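Local coordinates for protein heavy metal cation tricomponent efflux pump ZneA(CzcA-like) (Cupriavidus metallidurans, PDB 4K0J) that probably exports zinc ions across the inner membrane in exchange for protons, as a heavy-metal efflux pump of the RND family, at residues 580-592 and 611-625. Sequence-based numbering, arbitrary orientation.
Sequences ATMEFPEVEHVVT and TAVTLHPYSTWTSGR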
# COMPACT_ATOMS: atom_id res chain seq x y z
N ALA C 580 16.30 -30.82 37.91
CA ALA C 580 15.53 -32.06 37.80
C ALA C 580 15.29 -32.43 36.35
O ALA C 580 15.09 -33.60 36.03
CB ALA C 580 14.20 -31.93 38.53
N THR C 581 15.29 -31.43 35.47
CA THR C 581 15.13 -31.68 34.04
C THR C 581 16.40 -32.31 33.46
O THR C 581 16.33 -33.14 32.56
CB THR C 581 14.75 -30.40 33.28
OG1 THR C 581 13.55 -29.85 33.84
CG2 THR C 581 14.51 -30.68 31.81
N MET C 582 17.56 -31.92 34.00
CA MET C 582 18.83 -32.49 33.56
C MET C 582 19.04 -33.92 34.04
O MET C 582 20.02 -34.58 33.66
CB MET C 582 20.00 -31.62 34.00
CG MET C 582 19.95 -30.20 33.48
SD MET C 582 21.51 -29.33 33.68
CE MET C 582 22.51 -30.13 32.43
N GLU C 583 18.13 -34.42 34.87
CA GLU C 583 18.24 -35.78 35.39
C GLU C 583 17.86 -36.82 34.34
O GLU C 583 17.43 -37.92 34.68
CB GLU C 583 17.40 -35.95 36.66
CG GLU C 583 17.95 -35.20 37.87
CD GLU C 583 17.11 -35.39 39.12
OE1 GLU C 583 16.04 -36.02 39.02
OE2 GLU C 583 17.52 -34.90 40.19
N PHE C 584 18.03 -36.46 33.08
CA PHE C 584 17.74 -37.36 31.97
C PHE C 584 18.91 -37.36 31.01
O PHE C 584 19.59 -36.35 30.84
CB PHE C 584 16.46 -36.93 31.26
CG PHE C 584 15.23 -37.05 32.10
CD1 PHE C 584 14.64 -38.28 32.32
CD2 PHE C 584 14.65 -35.92 32.66
CE1 PHE C 584 13.50 -38.38 33.10
CE2 PHE C 584 13.51 -36.02 33.44
CZ PHE C 584 12.93 -37.26 33.66
N PRO C 585 19.17 -38.51 30.37
CA PRO C 585 20.29 -38.64 29.44
C PRO C 585 20.01 -37.97 28.10
O PRO C 585 20.93 -37.83 27.28
CB PRO C 585 20.40 -40.15 29.23
CG PRO C 585 19.60 -40.77 30.33
CD PRO C 585 18.51 -39.80 30.61
N GLU C 586 18.76 -37.56 27.87
CA GLU C 586 18.36 -37.08 26.55
C GLU C 586 18.23 -35.56 26.44
O GLU C 586 17.85 -35.06 25.39
CB GLU C 586 17.04 -37.73 26.12
CG GLU C 586 16.94 -39.22 26.41
CD GLU C 586 16.33 -39.50 27.77
OE1 GLU C 586 16.32 -38.59 28.61
OE2 GLU C 586 15.85 -40.63 27.99
N VAL C 587 18.56 -34.84 27.51
CA VAL C 587 18.45 -33.38 27.49
C VAL C 587 19.78 -32.67 27.31
O VAL C 587 20.62 -32.65 28.21
CB VAL C 587 17.74 -32.86 28.75
CG1 VAL C 587 16.25 -32.97 28.59
CG2 VAL C 587 18.21 -33.62 29.98
N GLU C 588 19.97 -32.09 26.13
CA GLU C 588 21.20 -31.39 25.78
C GLU C 588 21.40 -30.15 26.65
O GLU C 588 22.40 -30.02 27.35
CB GLU C 588 21.17 -31.00 24.29
CG GLU C 588 22.49 -30.53 23.73
CD GLU C 588 22.46 -30.39 22.22
OE1 GLU C 588 21.50 -30.90 21.60
OE2 GLU C 588 23.39 -29.78 21.65
N HIS C 589 20.44 -29.23 26.60
CA HIS C 589 20.46 -28.03 27.43
C HIS C 589 19.06 -27.74 27.98
O HIS C 589 18.06 -28.12 27.38
CB HIS C 589 20.93 -26.82 26.63
CG HIS C 589 22.36 -26.91 26.17
ND1 HIS C 589 23.42 -26.54 26.97
CD2 HIS C 589 22.89 -27.30 25.00
CE1 HIS C 589 24.55 -26.72 26.31
NE2 HIS C 589 24.26 -27.18 25.11
N VAL C 590 19.01 -27.07 29.12
CA VAL C 590 17.75 -26.63 29.69
C VAL C 590 17.86 -25.16 30.09
O VAL C 590 18.75 -24.77 30.84
CB VAL C 590 17.35 -27.46 30.93
CG1 VAL C 590 15.97 -27.05 31.41
CG2 VAL C 590 17.38 -28.94 30.60
N VAL C 591 16.94 -24.35 29.57
CA VAL C 591 16.95 -22.91 29.77
C VAL C 591 15.66 -22.45 30.42
O VAL C 591 14.57 -22.79 29.96
CB VAL C 591 17.11 -22.17 28.43
CG1 VAL C 591 16.73 -20.71 28.58
CG2 VAL C 591 18.53 -22.30 27.90
N THR C 592 15.77 -21.68 31.49
CA THR C 592 14.59 -21.10 32.13
C THR C 592 14.55 -19.60 31.90
O THR C 592 15.58 -18.92 31.96
CB THR C 592 14.56 -21.36 33.66
OG1 THR C 592 15.61 -20.63 34.30
CG2 THR C 592 14.70 -22.85 33.96
N THR C 611 10.17 -22.26 29.97
CA THR C 611 11.39 -23.07 29.93
C THR C 611 11.62 -23.66 28.55
O THR C 611 10.69 -24.12 27.90
CB THR C 611 11.32 -24.20 30.98
OG1 THR C 611 10.95 -23.66 32.25
CG2 THR C 611 12.66 -24.92 31.10
N ALA C 612 12.87 -23.64 28.09
CA ALA C 612 13.22 -24.31 26.84
C ALA C 612 14.03 -25.57 27.13
O ALA C 612 15.06 -25.53 27.81
CB ALA C 612 13.99 -23.37 25.93
N VAL C 613 13.54 -26.70 26.62
CA VAL C 613 14.19 -27.99 26.83
C VAL C 613 14.71 -28.58 25.53
O VAL C 613 13.93 -29.07 24.71
CB VAL C 613 13.23 -29.00 27.45
CG1 VAL C 613 13.93 -30.32 27.68
CG2 VAL C 613 12.68 -28.45 28.76
N THR C 614 16.02 -28.53 25.35
CA THR C 614 16.65 -29.04 24.13
C THR C 614 17.04 -30.49 24.34
O THR C 614 17.42 -30.90 25.43
CB THR C 614 17.90 -28.22 23.76
OG1 THR C 614 18.97 -28.54 24.65
CG2 THR C 614 17.61 -26.73 23.84
N LEU C 615 16.95 -31.28 23.27
CA LEU C 615 17.21 -32.71 23.37
C LEU C 615 18.46 -33.14 22.62
O LEU C 615 19.08 -32.35 21.90
CB LEU C 615 16.01 -33.51 22.84
CG LEU C 615 14.63 -33.12 23.37
CD1 LEU C 615 13.55 -34.01 22.77
CD2 LEU C 615 14.62 -33.18 24.89
N HIS C 616 18.84 -34.40 22.80
CA HIS C 616 19.88 -35.02 21.99
C HIS C 616 19.24 -35.57 20.72
O HIS C 616 18.03 -35.78 20.68
CB HIS C 616 20.55 -36.15 22.77
CG HIS C 616 21.53 -35.68 23.80
ND1 HIS C 616 22.75 -35.12 23.47
CD2 HIS C 616 21.47 -35.68 25.15
CE1 HIS C 616 23.40 -34.80 24.57
NE2 HIS C 616 22.65 -35.13 25.61
N PRO C 617 20.05 -35.79 19.67
CA PRO C 617 19.53 -36.46 18.48
C PRO C 617 18.87 -37.78 18.86
O PRO C 617 19.44 -38.54 19.65
CB PRO C 617 20.80 -36.72 17.66
CG PRO C 617 21.72 -35.63 18.05
CD PRO C 617 21.45 -35.35 19.49
N TYR C 618 17.69 -38.04 18.31
CA TYR C 618 16.97 -39.28 18.59
C TYR C 618 17.85 -40.48 18.28
O TYR C 618 17.73 -41.54 18.90
CB TYR C 618 15.68 -39.36 17.77
CG TYR C 618 14.71 -38.23 18.03
CD1 TYR C 618 14.68 -37.58 19.26
CD2 TYR C 618 13.83 -37.81 17.04
CE1 TYR C 618 13.79 -36.55 19.49
CE2 TYR C 618 12.94 -36.78 17.27
CZ TYR C 618 12.92 -36.15 18.50
OH TYR C 618 12.04 -35.13 18.72
N SER C 619 18.74 -40.29 17.31
CA SER C 619 19.71 -41.30 16.91
C SER C 619 20.52 -41.82 18.09
O SER C 619 20.79 -43.01 18.19
CB SER C 619 20.66 -40.70 15.87
OG SER C 619 20.01 -39.71 15.09
N THR C 620 20.89 -40.91 18.99
CA THR C 620 21.71 -41.27 20.15
C THR C 620 20.92 -41.32 21.45
O THR C 620 21.29 -40.67 22.43
CB THR C 620 22.90 -40.31 20.33
OG1 THR C 620 23.40 -40.43 21.67
CG2 THR C 620 22.49 -38.87 20.11
N TRP C 621 19.86 -42.12 21.48
CA TRP C 621 19.09 -42.28 22.70
C TRP C 621 19.35 -43.63 23.36
O TRP C 621 18.67 -44.61 23.08
CB TRP C 621 17.60 -42.06 22.45
CG TRP C 621 17.21 -40.60 22.50
CD1 TRP C 621 18.05 -39.53 22.38
CD2 TRP C 621 15.90 -40.07 22.69
NE1 TRP C 621 17.33 -38.36 22.47
CE2 TRP C 621 16.01 -38.66 22.66
CE3 TRP C 621 14.63 -40.64 22.87
CZ2 TRP C 621 14.91 -37.82 22.82
CZ3 TRP C 621 13.54 -39.80 23.02
CH2 TRP C 621 13.69 -38.41 23.00
N THR C 622 20.36 -43.65 24.23
CA THR C 622 20.74 -44.86 24.95
C THR C 622 19.58 -45.36 25.80
O THR C 622 19.23 -46.54 25.75
CB THR C 622 21.95 -44.61 25.86
OG1 THR C 622 23.06 -44.16 25.07
CG2 THR C 622 22.35 -45.88 26.60
N SER C 623 18.98 -44.46 26.58
CA SER C 623 17.82 -44.80 27.39
C SER C 623 16.65 -45.18 26.49
O SER C 623 16.19 -44.38 25.67
CB SER C 623 17.43 -43.62 28.27
OG SER C 623 16.97 -42.54 27.49
N GLY C 624 16.17 -46.41 26.63
CA GLY C 624 15.06 -46.89 25.84
C GLY C 624 13.77 -46.19 26.23
O GLY C 624 12.98 -46.72 27.01
N ARG C 625 13.57 -45.00 25.69
CA ARG C 625 12.39 -44.20 26.01
C ARG C 625 11.86 -43.48 24.78
O ARG C 625 12.62 -42.83 24.06
CB ARG C 625 12.70 -43.20 27.12
CG ARG C 625 11.48 -42.53 27.72
CD ARG C 625 11.80 -41.77 29.00
NE ARG C 625 12.57 -42.55 29.96
CZ ARG C 625 13.79 -42.23 30.38
NH1 ARG C 625 14.37 -41.12 29.94
NH2 ARG C 625 14.43 -43.00 31.25
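E586 turns its CG away from its own carbonyl carbon (chi1 -43°) and then bends at chi2, a course that lays the aliphatic part of the side chain over W621 and carries the carboxylate on to R625. CG sits above the five-membered ring of W621, 3.9 Å from its centroid, in a CH-pi contact, while Y618 covers the opposite face of the indole. A salt bridge joins E586 OE2 to R625 NH1, although OE2 lies too close to S623 OG in the model, so its place is doubtful. The indole is held in turn by a hydrogen bond from W621 NE1 to H616 O, tilted out of the ring plane. H616 N donates to E586 O at 2.9 Å, from above the carbonyl plane. Past the corner at E588, chi1 of 74° sets T614 OG1 between its own N and carbonyl carbon, where H589 N donates to it; the H589 imidazole is hydrogen-bonded through ND1 to D274. Further on, V591 and A612 exchange paired backbone hydrogen bonds. V587 CG1 meets V613 CG1 at 3.6 Å, and T581 CG2, from helix 567-581, reaches V613 tip to tip. Antiparallel strands 587-595 and 608-615 are thus joined within the ferredoxin-like beta-alpha-beta-beta-alpha-beta fold typical of RND porter subdomains.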